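Local coordinates for N5-Carboxyaminoimidazole ribonucleotide synthetase (Staphylococcus aureus subsp. aureus, PDB 3ORQ), which catalyses the ATP-dependent joining of bicarbonate to 5-aminoimidazole ribonucleotide, giving N5-carboxyaminoimidazole ribonucleotide in purine biosynthesis, at residues E327-Y341 with R346-L358. Residues are numbered along the deposited sequence; the frame is centred on the assembly and turned at random.
Sequences ENEFNEHPEWHLHIY and RKDSRKMGHMTVL. With POP (pyrophosphate 2-), chain E.
Tyr341 lays one ring face flat over Gly353, whose bare CA sits over the ring centre in a CH-pi contact, 3.4 Å from the centroid. The same CA lies 3.0 Å from O of His339. The phenol then reaches beyond the glycine to His354, where Tyr341 OH and His354 ND1 share a short hydrogen bond of 2.6 Å, met at the edge of the imidazole. The other end of that imidazole slides under His339 in an offset stack, planes 20° apart, NE2 of His354 lying 3.4 Å from CG of His339. His354 holds CG between its backbone N and carbonyl carbon (chi1 68°), which swings the ring in beside His339; Glu284 takes NE2 of His339.

On the opposite face of the hairpin, Met355, a selenomethionine, is the bump. Its methyl points into the corner where the Phe330 and Trp336 rings meet edge to edge, oblique to both, but is crowded by Leu338 and its exact place is doubtful. The selenium sits 4.2 Å from the centroid of the Trp336 six-membered ring, an oblique Met-aromatic contact, while CB of His333 covers the other indole face. Farther along, Glu327 and Arg346 form a twisted salt bridge, planes 55° apart: NH2 meets OE1 at 2.7 Å, and NH1, also paired with Asp324, comes to OE2 from above the carboxylate plane.

At the end of the turn, extended Arg350 holds the pyrophosphate through NE and NH2, joined by Lys343. Antiparallel strands 338-340 and 351-358 form a hairpin at the edge of this chain's large ATP-grasp sheet, where Phe11 of the second subunit packs on Ile340. Strand 313-319 flanks 351-358 on its other side, with a classic bulge at Met352 and Gly353 facing Leu318; helix 320-326 packs against Phe330 and Met352, and helix 282-285 against His339 and Thr356.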
loop_
_atom_site.group_PDB
_atom_site.type_symbol
_atom_site.label_atom_id
_atom_site.label_comp_id
_atom_site.label_asym_id
_atom_site.label_seq_id
_atom_site.Cartn_x
_atom_site.Cartn_y
_atom_site.Cartn_z
ATOM N N GLU A 327 22.493 2.558 3.598
ATOM C CA GLU A 327 21.848 2.294 2.306
ATOM C C GLU A 327 22.457 1.101 1.546
ATOM O O GLU A 327 21.793 0.487 0.687
ATOM C CB GLU A 327 21.776 3.552 1.427
ATOM C CG GLU A 327 23.162 4.174 1.076
ATOM C CD GLU A 327 23.025 5.560 0.435
ATOM O OE1 GLU A 327 21.896 5.918 -0.020
ATOM O OE2 GLU A 327 24.043 6.280 0.371
ATOM N N ASN A 328 23.703 0.761 1.847
ATOM C CA ASN A 328 24.344 -0.323 1.107
ATOM C C ASN A 328 24.009 -1.697 1.673
ATOM O O ASN A 328 24.242 -2.711 1.020
ATOM C CB ASN A 328 25.847 -0.083 0.942
ATOM C CG ASN A 328 26.123 1.004 -0.051
ATOM O OD1 ASN A 328 25.602 0.976 -1.164
ATOM N ND2 ASN A 328 26.886 1.990 0.342
ATOM N N GLU A 329 23.406 -1.692 2.864
ATOM C CA GLU A 329 22.896 -2.881 3.507
ATOM C C GLU A 329 21.431 -3.182 3.134
ATOM O O GLU A 329 20.944 -4.255 3.444
ATOM C CB GLU A 329 22.927 -2.695 5.010
ATOM C CG GLU A 329 24.253 -2.346 5.568
ATOM C CD GLU A 329 24.476 -3.068 6.870
ATOM O OE1 GLU A 329 23.671 -3.979 7.184
ATOM O OE2 GLU A 329 25.462 -2.728 7.560
ATOM N N PHE A 330 20.732 -2.228 2.517
ATOM C CA PHE A 330 19.285 -2.365 2.323
ATOM C C PHE A 330 18.928 -3.626 1.578
ATOM O O PHE A 330 17.955 -4.291 1.905
ATOM C CB PHE A 330 18.673 -1.140 1.620
ATOM C CG PHE A 330 18.551 0.076 2.513
ATOM C CD1 PHE A 330 18.687 -0.046 3.898
ATOM C CD2 PHE A 330 18.302 1.341 1.969
ATOM C CE1 PHE A 330 18.574 1.066 4.750
ATOM C CE2 PHE A 330 18.189 2.473 2.804
ATOM C CZ PHE A 330 18.319 2.320 4.198
ATOM N N ASN A 331 19.744 -3.972 0.592
ATOM C CA ASN A 331 19.358 -4.953 -0.394
ATOM C C ASN A 331 19.380 -6.356 0.169
ATOM O O ASN A 331 18.793 -7.266 -0.425
ATOM C CB ASN A 331 20.229 -4.809 -1.657
ATOM C CG ASN A 331 21.092 -5.995 -1.910
ATOM O OD1 ASN A 331 20.789 -6.819 -2.785
ATOM N ND2 ASN A 331 22.176 -6.105 -1.152
ATOM N N GLU A 332 20.043 -6.532 1.312
ATOM C CA GLU A 332 20.140 -7.866 1.922
ATOM C C GLU A 332 19.151 -8.035 3.079
ATOM O O GLU A 332 19.198 -9.019 3.809
ATOM C CB GLU A 332 21.594 -8.207 2.352
ATOM C CG GLU A 332 22.296 -7.114 3.144
ATOM C CD GLU A 332 23.792 -7.412 3.490
ATOM O OE1 GLU A 332 24.696 -6.887 2.793
ATOM O OE2 GLU A 332 24.054 -8.136 4.479
ATOM N N HIS A 333 18.253 -7.063 3.230
ATOM C CA HIS A 333 17.361 -7.002 4.369
ATOM C C HIS A 333 15.926 -6.703 3.989
ATOM O O HIS A 333 15.404 -5.630 4.336
ATOM C CB HIS A 333 17.859 -5.949 5.300
ATOM C CG HIS A 333 19.108 -6.337 6.031
ATOM N ND1 HIS A 333 19.092 -7.085 7.190
ATOM C CD2 HIS A 333 20.405 -6.038 5.795
ATOM C CE1 HIS A 333 20.327 -7.246 7.622
ATOM N NE2 HIS A 333 21.142 -6.631 6.788
ATOM N N PRO A 334 15.286 -7.637 3.257
ATOM C CA PRO A 334 13.909 -7.494 2.861
ATOM C C PRO A 334 12.979 -7.351 4.082
ATOM O O PRO A 334 11.911 -6.753 3.954
ATOM C CB PRO A 334 13.626 -8.809 2.113
ATOM C CG PRO A 334 14.633 -9.808 2.709
ATOM C CD PRO A 334 15.826 -8.973 2.933
ATOM N N GLU A 335 13.401 -7.849 5.245
ATOM C CA GLU A 335 12.614 -7.771 6.487
ATOM C C GLU A 335 12.595 -6.350 7.055
ATOM O O GLU A 335 11.951 -6.117 8.072
ATOM C CB GLU A 335 13.069 -8.810 7.558
ATOM C CG GLU A 335 14.444 -8.541 8.172
ATOM C CD GLU A 335 15.639 -9.069 7.349
ATOM O OE1 GLU A 335 15.529 -9.256 6.128
ATOM O OE2 GLU A 335 16.716 -9.294 7.936
ATOM N N TRP A 336 13.280 -5.409 6.402
ATOM C CA TRP A 336 13.193 -4.019 6.812
ATOM C C TRP A 336 11.995 -3.246 6.209
ATOM O O TRP A 336 11.669 -2.149 6.678
ATOM C CB TRP A 336 14.522 -3.301 6.534
ATOM C CG TRP A 336 15.650 -3.758 7.470
ATOM C CD1 TRP A 336 15.558 -4.677 8.497
ATOM C CD2 TRP A 336 16.996 -3.281 7.487
ATOM N NE1 TRP A 336 16.758 -4.808 9.110
ATOM C CE2 TRP A 336 17.667 -3.969 8.525
ATOM C CE3 TRP A 336 17.705 -2.350 6.711
ATOM C CZ2 TRP A 336 19.030 -3.750 8.839
ATOM C CZ3 TRP A 336 19.083 -2.125 7.015
ATOM C CH2 TRP A 336 19.725 -2.835 8.076
ATOM N N HIS A 337 11.329 -3.810 5.209
ATOM C CA HIS A 337 10.156 -3.170 4.560
ATOM C C HIS A 337 10.437 -1.683 4.398
ATOM O O HIS A 337 9.880 -0.830 5.114
ATOM C CB HIS A 337 8.849 -3.384 5.336
ATOM C CG HIS A 337 8.380 -4.819 5.394
ATOM N ND1 HIS A 337 8.602 -5.640 6.484
ATOM C CD2 HIS A 337 7.706 -5.570 4.498
ATOM C CE1 HIS A 337 8.095 -6.837 6.256
ATOM N NE2 HIS A 337 7.524 -6.813 5.062
ATOM N N LEU A 338 11.330 -1.378 3.470
ATOM C CA LEU A 338 11.829 -0.035 3.356
ATOM C C LEU A 338 10.868 0.867 2.619
ATOM O O LEU A 338 10.340 0.473 1.573
ATOM C CB LEU A 338 13.171 -0.062 2.639
ATOM C CG LEU A 338 14.242 -0.571 3.577
ATOM C CD1 LEU A 338 15.293 -1.532 2.842
ATOM C CD2 LEU A 338 14.866 0.649 4.233
ATOM N N HIS A 339 10.649 2.067 3.180
ATOM C CA HIS A 339 9.922 3.171 2.519
ATOM C C HIS A 339 10.911 4.291 2.219
ATOM O O HIS A 339 11.541 4.820 3.139
ATOM C CB HIS A 339 8.853 3.762 3.456
ATOM C CG HIS A 339 7.670 2.881 3.643
ATOM N ND1 HIS A 339 6.402 3.240 3.233
ATOM C CD2 HIS A 339 7.559 1.635 4.165
ATOM C CE1 HIS A 339 5.555 2.274 3.539
ATOM N NE2 HIS A 339 6.231 1.278 4.086
ATOM N N ILE A 340 11.053 4.668 0.951
ATOM C CA ILE A 340 11.971 5.769 0.630
ATOM C C ILE A 340 11.120 6.805 -0.018
ATOM O O ILE A 340 10.471 6.521 -1.036
ATOM C CB ILE A 340 13.163 5.329 -0.289
ATOM C CG1 ILE A 340 14.303 4.778 0.559
ATOM C CG2 ILE A 340 13.773 6.547 -0.967
ATOM C CD1 ILE A 340 14.016 3.526 1.206
ATOM N N TYR A 341 11.080 7.994 0.570
ATOM C CA TYR A 341 10.066 8.959 0.186
ATOM C C TYR A 341 10.275 9.499 -1.196
ATOM O O TYR A 341 9.296 9.790 -1.890
ATOM C CB TYR A 341 9.946 10.092 1.201
ATOM C CG TYR A 341 9.607 9.552 2.561
ATOM C CD1 TYR A 341 8.806 8.423 2.702
ATOM C CD2 TYR A 341 10.101 10.178 3.718
ATOM C CE1 TYR A 341 8.471 7.909 4.002
ATOM C CE2 TYR A 341 9.788 9.678 5.031
ATOM C CZ TYR A 341 8.980 8.575 5.163
ATOM O OH TYR A 341 8.701 8.098 6.445
ATOM N N ARG A 346 19.261 15.121 -0.182
ATOM C CA ARG A 346 19.578 14.498 1.099
ATOM C C ARG A 346 20.260 15.461 2.113
ATOM O O ARG A 346 21.277 16.083 1.790
ATOM C CB ARG A 346 20.451 13.249 0.879
ATOM C CG ARG A 346 20.766 12.528 2.193
ATOM C CD ARG A 346 21.640 11.315 2.033
ATOM N NE ARG A 346 21.110 10.373 1.078
ATOM C CZ ARG A 346 21.711 9.227 0.741
ATOM N NH1 ARG A 346 22.859 8.839 1.318
ATOM N NH2 ARG A 346 21.141 8.457 -0.170
ATOM N N LYS A 347 19.716 15.570 3.329
ATOM C CA LYS A 347 20.379 16.298 4.417
ATOM C C LYS A 347 20.368 15.420 5.657
ATOM O O LYS A 347 19.476 14.583 5.834
ATOM C CB LYS A 347 19.693 17.623 4.749
ATOM C CG LYS A 347 19.243 18.439 3.585
ATOM C CD LYS A 347 18.711 19.805 4.027
ATOM C CE LYS A 347 17.903 20.482 2.884
ATOM N NZ LYS A 347 17.565 21.933 3.129
ATOM N N ASP A 348 21.339 15.650 6.535
ATOM C CA ASP A 348 21.652 14.728 7.624
ATOM C C ASP A 348 20.481 14.427 8.534
ATOM O O ASP A 348 20.372 13.328 9.054
ATOM C CB ASP A 348 22.841 15.264 8.453
ATOM C CG ASP A 348 24.188 15.225 7.681
ATOM O OD1 ASP A 348 24.318 14.480 6.671
ATOM O OD2 ASP A 348 25.120 15.955 8.112
ATOM N N SER A 349 19.606 15.405 8.721
ATOM C CA SER A 349 18.508 15.289 9.675
ATOM C C SER A 349 17.146 15.279 8.983
ATOM O O SER A 349 16.116 15.198 9.626
ATOM C CB SER A 349 18.559 16.432 10.707
ATOM O OG SER A 349 19.612 16.212 11.616
ATOM N N ARG A 350 17.149 15.360 7.664
ATOM C CA ARG A 350 15.901 15.326 6.920
ATOM C C ARG A 350 15.362 13.882 6.956
ATOM O O ARG A 350 16.122 12.912 6.867
ATOM C CB ARG A 350 16.185 15.805 5.482
ATOM C CG ARG A 350 14.916 16.087 4.686
ATOM C CD ARG A 350 15.153 16.759 3.389
ATOM N NE ARG A 350 13.886 17.195 2.790
ATOM C CZ ARG A 350 13.714 17.547 1.508
ATOM N NH1 ARG A 350 14.749 17.539 0.649
ATOM N NH2 ARG A 350 12.509 17.936 1.078
ATOM N N LYS A 351 14.057 13.733 7.104
ATOM C CA LYS A 351 13.420 12.421 7.132
ATOM C C LYS A 351 13.314 11.991 5.698
ATOM O O LYS A 351 12.558 12.599 4.937
ATOM C CB LYS A 351 12.029 12.528 7.741
ATOM C CG LYS A 351 12.038 12.806 9.212
ATOM C CD LYS A 351 10.652 13.066 9.758
ATOM C CE LYS A 351 10.737 13.416 11.221
ATOM N NZ LYS A 351 9.351 13.631 11.788
HETATM N N MSE A 352 14.053 10.951 5.313
HETATM C CA MSE A 352 14.148 10.555 3.906
HETATM C C MSE A 352 13.307 9.314 3.642
HETATM O O MSE A 352 13.043 8.964 2.485
HETATM C CB MSE A 352 15.627 10.276 3.532
HETATM C CG MSE A 352 16.600 11.458 3.858
HETATM SE SE MSE A 352 16.232 13.082 2.867
HETATM C CE MSE A 352 16.628 12.539 1.121
ATOM N N GLY A 353 12.960 8.614 4.713
ATOM C CA GLY A 353 12.190 7.380 4.583
ATOM C C GLY A 353 12.024 6.768 5.955
ATOM O O GLY A 353 12.333 7.420 6.955
ATOM N N HIS A 354 11.517 5.526 5.996
ATOM C CA HIS A 354 11.482 4.768 7.236
ATOM C C HIS A 354 11.495 3.273 6.906
ATOM O O HIS A 354 11.329 2.839 5.747
ATOM C CB HIS A 354 10.264 5.145 8.092
ATOM C CG HIS A 354 8.946 4.713 7.496
ATOM N ND1 HIS A 354 8.204 5.517 6.660
ATOM C CD2 HIS A 354 8.236 3.562 7.637
ATOM C CE1 HIS A 354 7.096 4.883 6.298
ATOM N NE2 HIS A 354 7.103 3.682 6.863
HETATM N N MSE A 355 11.703 2.483 7.942
HETATM C CA MSE A 355 11.689 1.065 7.800
HETATM C C MSE A 355 10.818 0.480 8.905
HETATM O O MSE A 355 10.765 0.993 10.026
HETATM C CB MSE A 355 13.119 0.496 7.836
HETATM C CG MSE A 355 13.987 0.973 8.970
HETATM SE SE MSE A 355 15.736 0.078 8.878
HETATM C CE MSE A 355 16.060 0.385 7.122
ATOM N N THR A 356 10.120 -0.582 8.574
ATOM C CA THR A 356 9.259 -1.212 9.539
ATOM C C THR A 356 9.605 -2.681 9.576
ATOM O O THR A 356 9.492 -3.397 8.548
ATOM C CB THR A 356 7.799 -1.064 9.137
ATOM O OG1 THR A 356 7.466 0.330 9.159
ATOM C CG2 THR A 356 6.875 -1.840 10.110
ATOM N N VAL A 357 10.008 -3.118 10.756
ATOM C CA VAL A 357 10.421 -4.480 10.968
ATOM C C VAL A 357 9.336 -5.215 11.745
ATOM O O VAL A 357 9.122 -4.975 12.907
ATOM C CB VAL A 357 11.749 -4.518 11.733
ATOM C CG1 VAL A 357 12.323 -5.885 11.708
ATOM C CG2 VAL A 357 12.769 -3.483 11.140
ATOM N N LEU A 358 8.658 -6.131 11.094
ATOM C CA LEU A 358 7.659 -6.928 11.785
ATOM C C LEU A 358 8.397 -7.962 12.577
ATOM O O LEU A 358 9.355 -8.539 12.081
ATOM C CB LEU A 358 6.714 -7.594 10.787
ATOM C CG LEU A 358 5.882 -6.623 9.925
ATOM C CD1 LEU A 358 4.945 -7.400 8.975
ATOM C CD2 LEU A 358 5.078 -5.675 10.831
HETATM P P1 POP E . 12.582 19.895 6.218
HETATM O O1 POP E . 12.458 21.385 6.488
HETATM O O2 POP E . 13.990 19.481 5.831
HETATM O O3 POP E . 12.153 19.106 7.437
HETATM O O POP E . 11.574 19.684 4.977
HETATM P P2 POP E . 10.785 18.306 4.736
HETATM O O4 POP E . 9.609 18.242 5.693
HETATM O O5 POP E . 11.739 17.166 4.931
HETATM O O6 POP E . 10.317 18.317 3.307
HETATM O O HOH W 1 9.837 -7.528 9.069
#